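Local coordinates for protein peroxisomal acyl-coenzyme A oxidase 1 (Arabidopsis thaliana, PDB 1W07) that catalyses the FAD-dependent desaturation of long- and medium-chain acyl-CoAs to 2-trans-enoyl-CoAs, passing electrons to oxygen to give hydrogen peroxide in peroxisomal fatty-acid breakdown, at residues 172-182 and 237-245. The protein carries 1 engineered substitution. Numbering follows the deposited sequence.
Sequences SKWWPGGLGKV and MDNGFLMFD. With FAD (flavin-adenine dinucleotide), chain I.
Asp238 OD1 is gripped by two successive backbone amides, at 2.8 Å from Lys181 N, on the anti lone pair and nearly straight (169°), and at 3.0 Å from Val182 N, on the syn side but out of the carboxylate plane. In the acyl-CoA dehydrogenase-type middle domain, this buried carboxylate ties the far end of the loop 175-182, whose first residues meet the flavin, to the residues just before strand 240-244, which pairs antiparallel with the short strand 173-174. With chi1 at 53°, CG sits between the backbone N and the carbonyl carbon, which turns OD1 to the two amides, while Asp238 O takes Gly180 N from above its carbonyl plane. Were Asp238 replaced by alanine, the amides of Lys181 and Val182 would probably lose their shared acceptor and the turn would be likely to shift. Nearer the cofactor, Asn239 ND2 donates to Trp175 O at 2.6 Å, almost within its own amide plane, and Lys228 holds the OD1 end. The Trp175 indole lies between Trp174 NE1 on one face and the flavin on the other, the latter's C8 3.5 Å above the indole plane. The loop reaches the flavin itself through Gly177 N, which donates to FAD O4 at 3.1 Å.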
ATOM      1  N   SER B 172      27.736   4.206  10.683  0.50 18.58           N
ATOM      2  CA  SER B 172      27.503   2.773  10.859  0.50 19.51           C
ATOM      3  C   SER B 172      26.780   2.164   9.655  0.50 19.20           C
ATOM      4  O   SER B 172      25.824   2.745   9.142  0.50 19.68           O
ATOM      5  CB  SER B 172      26.664   2.529  12.118  0.50 20.38           C
ATOM      6  OG  SER B 172      27.243   3.140  13.255  0.50 21.00           O
ATOM      7  N   LYS B 173      27.229   0.996   9.210  1.00 18.31           N
ATOM      8  CA  LYS B 173      26.593   0.314   8.081  1.00 18.33           C
ATOM      9  C   LYS B 173      25.215  -0.057   8.604  1.00 18.36           C
ATOM     10  O   LYS B 173      25.070  -0.412   9.775  1.00 17.11           O
ATOM     11  CB  LYS B 173      27.369  -0.943   7.672  1.00 15.67           C
ATOM     12  CG  LYS B 173      28.735  -0.638   7.097  1.00 17.29           C
ATOM     13  CD  LYS B 173      28.599   0.317   5.916  1.00 14.18           C
ATOM     14  CE  LYS B 173      29.955   0.733   5.374  1.00 16.35           C
ATOM     15  NZ  LYS B 173      29.859   1.670   4.207  1.00 14.70           N
ATOM     16  N   TRP B 174      24.207   0.015   7.746  1.00 17.58           N
ATOM     17  CA  TRP B 174      22.837  -0.246   8.171  1.00 15.19           C
ATOM     18  C   TRP B 174      22.004  -0.693   6.968  1.00 14.43           C
ATOM     19  O   TRP B 174      21.954   0.011   5.959  1.00 16.08           O
ATOM     20  CB  TRP B 174      22.284   1.058   8.773  1.00 16.65           C
ATOM     21  CG  TRP B 174      20.994   0.939   9.537  1.00 16.17           C
ATOM     22  CD1 TRP B 174      19.726   0.914   9.019  1.00 17.53           C
ATOM     23  CD2 TRP B 174      20.854   0.773  10.947  1.00 18.50           C
ATOM     24  NE1 TRP B 174      18.817   0.737  10.023  1.00 16.21           N
ATOM     25  CE2 TRP B 174      19.478   0.652  11.220  1.00 15.16           C
ATOM     26  CE3 TRP B 174      21.766   0.709  12.015  1.00 14.26           C
ATOM     27  CZ2 TRP B 174      18.982   0.471  12.520  1.00 19.11           C
ATOM     28  CZ3 TRP B 174      21.280   0.529  13.301  1.00 20.01           C
ATOM     29  CH2 TRP B 174      19.890   0.410  13.544  1.00 18.09           C
ATOM     30  N   TRP B 175      21.387  -1.867   7.113  1.00 13.22           N
ATOM     31  CA  TRP B 175      20.530  -2.539   6.119  1.00 15.86           C
ATOM     32  C   TRP B 175      21.081  -3.779   5.409  1.00 16.87           C
ATOM     33  O   TRP B 175      20.302  -4.630   4.966  1.00 18.59           O
ATOM     34  CB  TRP B 175      20.013  -1.558   5.035  1.00 16.00           C
ATOM     35  CG  TRP B 175      18.786  -0.815   5.473  1.00 15.95           C
ATOM     36  CD1 TRP B 175      18.677   0.515   5.737  1.00 14.71           C
ATOM     37  CD2 TRP B 175      17.527  -1.403   5.844  1.00 15.21           C
ATOM     38  NE1 TRP B 175      17.430   0.796   6.266  1.00 16.12           N
ATOM     39  CE2 TRP B 175      16.708  -0.365   6.345  1.00 13.43           C
ATOM     40  CE3 TRP B 175      17.021  -2.709   5.810  1.00 14.56           C
ATOM     41  CZ2 TRP B 175      15.413  -0.593   6.812  1.00 18.26           C
ATOM     42  CZ3 TRP B 175      15.725  -2.939   6.275  1.00 16.05           C
ATOM     43  CH2 TRP B 175      14.939  -1.883   6.771  1.00 16.87           C
ATOM     44  N   PRO B 176      22.418  -3.914   5.278  1.00 17.17           N
ATOM     45  CA  PRO B 176      22.963  -5.081   4.587  1.00 16.54           C
ATOM     46  C   PRO B 176      22.349  -6.446   4.930  1.00 14.79           C
ATOM     47  O   PRO B 176      22.415  -6.903   6.071  1.00 15.40           O
ATOM     48  CB  PRO B 176      24.448  -4.994   4.903  1.00 16.08           C
ATOM     49  CG  PRO B 176      24.677  -3.491   4.824  1.00 14.85           C
ATOM     50  CD  PRO B 176      23.507  -2.992   5.670  1.00 16.72           C
ATOM     51  N   GLY B 177      21.744  -7.087   3.932  1.00 13.82           N
ATOM     52  CA  GLY B 177      21.146  -8.399   4.141  1.00 13.95           C
ATOM     53  C   GLY B 177      22.234  -9.435   4.397  1.00 15.91           C
ATOM     54  O   GLY B 177      23.267  -9.412   3.730  1.00 15.75           O
ATOM     55  N   GLY B 178      22.005 -10.320   5.369  1.00 14.95           N
ATOM     56  CA  GLY B 178      22.961 -11.370   5.698  1.00 14.45           C
ATOM     57  C   GLY B 178      24.099 -10.930   6.600  1.00 18.86           C
ATOM     58  O   GLY B 178      24.954 -11.728   7.007  1.00 18.02           O
ATOM     59  N   LEU B 179      24.113  -9.642   6.915  1.00 19.41           N
ATOM     60  CA  LEU B 179      25.136  -9.067   7.774  1.00 17.07           C
ATOM     61  C   LEU B 179      24.809  -9.253   9.247  1.00 19.71           C
ATOM     62  O   LEU B 179      25.698  -9.457  10.070  1.00 17.97           O
ATOM     63  CB  LEU B 179      25.257  -7.573   7.483  1.00 18.09           C
ATOM     64  CG  LEU B 179      26.104  -6.711   8.427  1.00 17.57           C
ATOM     65  CD1 LEU B 179      27.579  -7.124   8.336  1.00 16.64           C
ATOM     66  CD2 LEU B 179      25.895  -5.231   8.061  1.00 11.11           C
ATOM     67  N   GLY B 180      23.523  -9.176   9.575  1.00 19.61           N
ATOM     68  CA  GLY B 180      23.099  -9.282  10.960  1.00 18.98           C
ATOM     69  C   GLY B 180      23.636 -10.414  11.816  1.00 17.75           C
ATOM     70  O   GLY B 180      24.082 -10.182  12.940  1.00 15.47           O
ATOM     71  N   LYS B 181      23.582 -11.636  11.305  1.00 15.37           N
ATOM     72  CA  LYS B 181      24.040 -12.768  12.089  1.00 18.88           C
ATOM     73  C   LYS B 181      24.793 -13.836  11.308  1.00 21.87           C
ATOM     74  O   LYS B 181      25.504 -14.644  11.904  1.00 21.81           O
ATOM     75  CB  LYS B 181      22.839 -13.430  12.781  1.00 23.00           C
ATOM     76  CG  LYS B 181      22.078 -12.519  13.756  1.00 24.75           C
ATOM     77  CD  LYS B 181      22.930 -12.102  14.955  1.00 26.03           C
ATOM     78  CE  LYS B 181      22.272 -10.964  15.733  1.00 30.62           C
ATOM     79  NZ  LYS B 181      23.139 -10.473  16.843  1.00 25.91           N
ATOM     80  N   VAL B 182      24.688 -13.823   9.981  1.00 20.96           N
ATOM     81  CA  VAL B 182      25.311 -14.873   9.191  1.00 18.64           C
ATOM     82  C   VAL B 182      26.676 -14.654   8.567  1.00 21.65           C
ATOM     83  O   VAL B 182      27.591 -15.442   8.804  1.00 21.09           O
ATOM     84  CB  VAL B 182      24.350 -15.327   8.079  1.00 17.90           C
ATOM     85  CG1 VAL B 182      24.946 -16.523   7.289  1.00 17.99           C
ATOM     86  CG2 VAL B 182      23.013 -15.676   8.711  1.00 11.41           C
ATOM     87  N   MET B 237      15.265 -12.409   6.882  1.00 17.03           N
ATOM     88  CA  MET B 237      16.547 -11.848   6.470  1.00 16.82           C
ATOM     89  C   MET B 237      17.176 -11.126   7.649  1.00 18.73           C
ATOM     90  O   MET B 237      16.501 -10.385   8.368  1.00 16.29           O
ATOM     91  CB  MET B 237      16.354 -10.852   5.316  1.00 17.91           C
ATOM     92  CG  MET B 237      17.631 -10.144   4.808  1.00 16.40           C
ATOM     93  SD  MET B 237      18.706 -11.225   3.804  1.00 17.81           S
ATOM     94  CE  MET B 237      17.834 -11.270   2.219  1.00 11.47           C
ATOM     95  N   ASP B 238      18.467 -11.356   7.859  1.00 16.63           N
ATOM     96  CA  ASP B 238      19.160 -10.684   8.944  1.00 16.69           C
ATOM     97  C   ASP B 238      19.831  -9.409   8.444  1.00 19.57           C
ATOM     98  O   ASP B 238      21.042  -9.387   8.213  1.00 18.96           O
ATOM     99  CB  ASP B 238      20.209 -11.606   9.588  1.00 15.00           C
ATOM    100  CG  ASP B 238      21.161 -12.206   8.578  1.00 20.47           C
ATOM    101  OD1 ASP B 238      22.377 -12.246   8.865  1.00 19.81           O
ATOM    102  OD2 ASP B 238      20.702 -12.656   7.501  1.00 18.38           O
ATOM    103  N   ASN B 239      19.034  -8.355   8.256  1.00 16.08           N
ATOM    104  CA  ASN B 239      19.585  -7.075   7.821  1.00 12.13           C
ATOM    105  C   ASN B 239      20.290  -6.513   9.040  1.00 12.98           C
ATOM    106  O   ASN B 239      19.735  -6.508  10.148  1.00 13.95           O
ATOM    107  CB  ASN B 239      18.479  -6.127   7.342  1.00 11.95           C
ATOM    108  CG  ASN B 239      17.801  -6.626   6.083  1.00 13.18           C
ATOM    109  OD1 ASN B 239      16.738  -7.235   6.140  1.00 13.09           O
ATOM    110  ND2 ASN B 239      18.440  -6.397   4.936  1.00 12.76           N
ATOM    111  N   GLY B 240      21.518  -6.052   8.868  1.00 14.80           N
ATOM    112  CA  GLY B 240      22.210  -5.595  10.048  1.00 17.47           C
ATOM    113  C   GLY B 240      22.934  -4.284  10.025  1.00 18.18           C
ATOM    114  O   GLY B 240      22.854  -3.504   9.075  1.00 17.56           O
ATOM    115  N   PHE B 241      23.623  -4.026  11.125  1.00 18.67           N
ATOM    116  CA  PHE B 241      24.408  -2.817  11.229  1.00 15.76           C
ATOM    117  C   PHE B 241      25.836  -3.288  11.448  1.00 16.69           C
ATOM    118  O   PHE B 241      26.069  -4.450  11.783  1.00 15.34           O
ATOM    119  CB  PHE B 241      23.898  -1.942  12.377  1.00 17.06           C
ATOM    120  CG  PHE B 241      23.904  -2.621  13.709  1.00 19.52           C
ATOM    121  CD1 PHE B 241      25.079  -2.736  14.447  1.00 17.64           C
ATOM    122  CD2 PHE B 241      22.719  -3.128  14.242  1.00 16.86           C
ATOM    123  CE1 PHE B 241      25.070  -3.350  15.713  1.00 15.95           C
ATOM    124  CE2 PHE B 241      22.700  -3.736  15.490  1.00 15.90           C
ATOM    125  CZ  PHE B 241      23.889  -3.847  16.230  1.00 14.97           C
ATOM    126  N   LEU B 242      26.793  -2.398  11.239  1.00 19.58           N
ATOM    127  CA  LEU B 242      28.195  -2.766  11.394  1.00 21.45           C
ATOM    128  C   LEU B 242      29.038  -1.532  11.623  1.00 20.48           C
ATOM    129  O   LEU B 242      28.949  -0.565  10.869  1.00 23.51           O
ATOM    130  CB  LEU B 242      28.686  -3.490  10.137  1.00 21.14           C
ATOM    131  CG  LEU B 242      30.186  -3.813  10.001  1.00 23.14           C
ATOM    132  CD1 LEU B 242      30.636  -4.703  11.144  1.00 23.62           C
ATOM    133  CD2 LEU B 242      30.429  -4.506   8.670  1.00 22.39           C
ATOM    134  N   MET B 243      29.859  -1.570  12.664  1.00 22.89           N
ATOM    135  CA  MET B 243      30.735  -0.453  12.994  1.00 22.60           C
ATOM    136  C   MET B 243      32.159  -1.005  13.127  1.00 23.29           C
ATOM    137  O   MET B 243      32.356  -2.123  13.603  1.00 21.75           O
ATOM    138  CB  MET B 243      30.312   0.209  14.321  1.00 23.37           C
ATOM    139  CG  MET B 243      28.887   0.811  14.363  1.00 27.82           C
ATOM    140  SD  MET B 243      28.597   1.978  15.749  1.00 37.85           S
ATOM    141  CE  MET B 243      28.767   0.907  17.157  1.00 33.13           C
ATOM    142  N   PHE B 244      33.146  -0.230  12.690  1.00 25.26           N
ATOM    143  CA  PHE B 244      34.535  -0.648  12.790  1.00 23.97           C
ATOM    144  C   PHE B 244      35.288   0.311  13.706  1.00 24.27           C
ATOM    145  O   PHE B 244      35.195   1.527  13.540  1.00 24.29           O
ATOM    146  CB  PHE B 244      35.214  -0.645  11.422  1.00 19.46           C
ATOM    147  CG  PHE B 244      34.412  -1.298  10.339  1.00 20.35           C
ATOM    148  CD1 PHE B 244      33.428  -0.585   9.660  1.00 20.65           C
ATOM    149  CD2 PHE B 244      34.653  -2.615   9.979  1.00 20.82           C
ATOM    150  CE1 PHE B 244      32.697  -1.172   8.638  1.00 22.15           C
ATOM    151  CE2 PHE B 244      33.929  -3.214   8.955  1.00 22.15           C
ATOM    152  CZ  PHE B 244      32.951  -2.491   8.283  1.00 21.02           C
ATOM    153  N   ASP B 245      36.015  -0.226  14.684  1.00 26.84           N
ATOM    154  CA  ASP B 245      36.806   0.616  15.580  1.00 27.10           C
ATOM    155  C   ASP B 245      38.253   0.448  15.121  1.00 26.71           C
ATOM    156  O   ASP B 245      39.004  -0.344  15.681  1.00 28.32           O
ATOM    157  CB  ASP B 245      36.668   0.171  17.042  1.00 26.02           C
ATOM    158  CG  ASP B 245      37.341   1.139  18.011  1.00 29.95           C
ATOM    159  OD1 ASP B 245      38.102   2.003  17.535  1.00 25.12           O
ATOM    160  OD2 ASP B 245      37.112   1.046  19.238  1.00 28.93           O
TER
HETATM  161  PA  FAD I1660      16.795   8.563   0.637  1.00 20.64           P
HETATM  162  O1A FAD I1660      17.593   8.481  -0.606  1.00 16.75           O
HETATM  163  O2A FAD I1660      17.388   9.257   1.800  1.00 17.34           O
HETATM  164  O5B FAD I1660      15.373   9.224   0.279  1.00 16.95           O
HETATM  165  C5B FAD I1660      14.421   9.527   1.301  1.00 14.41           C
HETATM  166  C4B FAD I1660      13.345  10.470   0.752  1.00 17.12           C
HETATM  167  O4B FAD I1660      14.014  11.645   0.257  1.00 16.36           O
HETATM  168  C3B FAD I1660      12.619   9.843  -0.442  1.00 12.60           C
HETATM  169  O3B FAD I1660      11.313  10.413  -0.564  1.00 15.74           O
HETATM  170  C2B FAD I1660      13.503  10.268  -1.613  1.00 16.69           C
HETATM  171  O2B FAD I1660      12.724  10.372  -2.807  1.00 13.64           O
HETATM  172  C1B FAD I1660      13.881  11.685  -1.173  1.00 16.87           C
HETATM  173  N9A FAD I1660      15.141  12.125  -1.818  1.00 15.69           N
HETATM  174  C8A FAD I1660      16.374  11.744  -1.480  1.00 17.20           C
HETATM  175  N7A FAD I1660      17.260  12.338  -2.280  1.00 14.24           N
HETATM  176  C5A FAD I1660      16.589  13.099  -3.138  1.00 13.49           C
HETATM  177  C6A FAD I1660      16.968  13.944  -4.174  1.00 14.48           C
HETATM  178  N6A FAD I1660      18.239  14.052  -4.547  1.00 13.14           N
HETATM  179  N1A FAD I1660      15.971  14.643  -4.864  1.00 17.37           N
HETATM  180  C2A FAD I1660      14.629  14.474  -4.509  1.00 13.71           C
HETATM  181  N3A FAD I1660      14.307  13.653  -3.525  1.00 18.81           N
HETATM  182  C4A FAD I1660      15.239  12.970  -2.839  1.00 13.08           C
HETATM  183  N1  FAD I1660      22.099  -1.544   1.290  1.00 16.13           N
HETATM  184  C2  FAD I1660      23.307  -2.242   1.166  1.00 18.73           C
HETATM  185  O2  FAD I1660      24.365  -1.626   1.064  1.00 24.47           O
HETATM  186  N3  FAD I1660      23.291  -3.645   1.173  1.00 17.62           N
HETATM  187  C4  FAD I1660      22.080  -4.336   1.309  1.00 20.17           C
HETATM  188  O4  FAD I1660      22.076  -5.568   1.281  1.00 15.16           O
HETATM  189  C4X FAD I1660      20.889  -3.633   1.456  1.00 18.39           C
HETATM  190  N5  FAD I1660      19.678  -4.308   1.673  1.00 16.82           N
HETATM  191  C5X FAD I1660      18.478  -3.612   1.839  1.00 19.12           C
HETATM  192  C6  FAD I1660      17.312  -4.295   2.166  1.00 16.54           C
HETATM  193  C7  FAD I1660      16.145  -3.595   2.444  1.00 18.94           C
HETATM  194  C7M FAD I1660      14.888  -4.382   2.815  1.00 19.89           C
HETATM  195  C8  FAD I1660      16.140  -2.197   2.389  1.00 20.31           C
HETATM  196  C8M FAD I1660      14.868  -1.400   2.689  1.00 19.05           C
HETATM  197  C9  FAD I1660      17.305  -1.520   2.050  1.00 16.78           C
HETATM  198  C9A FAD I1660      18.479  -2.213   1.773  1.00 19.98           C
HETATM  199  N10 FAD I1660      19.679  -1.540   1.501  1.00 16.92           N
HETATM  200  C10 FAD I1660      20.893  -2.244   1.437  1.00 18.32           C
HETATM  201  C1' FAD I1660      19.717  -0.061   1.392  1.00 16.57           C
HETATM  202  C2' FAD I1660      19.168   0.378   0.031  1.00 17.80           C
HETATM  203  O2' FAD I1660      19.874  -0.289  -1.018  1.00 19.53           O
HETATM  204  C3' FAD I1660      19.212   1.890  -0.212  1.00 20.91           C
HETATM  205  O3' FAD I1660      20.559   2.354  -0.094  1.00 23.05           O
HETATM  206  C4' FAD I1660      18.335   2.672   0.769  1.00 20.36           C
HETATM  207  O4' FAD I1660      17.152   1.944   1.108  1.00 18.60           O
HETATM  208  C5' FAD I1660      17.954   4.011   0.138  1.00 23.99           C
HETATM  209  O5' FAD I1660      16.993   4.687   0.949  1.00 25.84           O
HETATM  210  P   FAD I1660      17.381   6.030   1.738  1.00 21.67           P
HETATM  211  O1P FAD I1660      17.039   5.808   3.159  1.00 19.08           O
HETATM  212  O2P FAD I1660      18.769   6.406   1.389  1.00 22.97           O
HETATM  213  O3P FAD I1660      16.356   7.086   1.095  1.00 19.51           O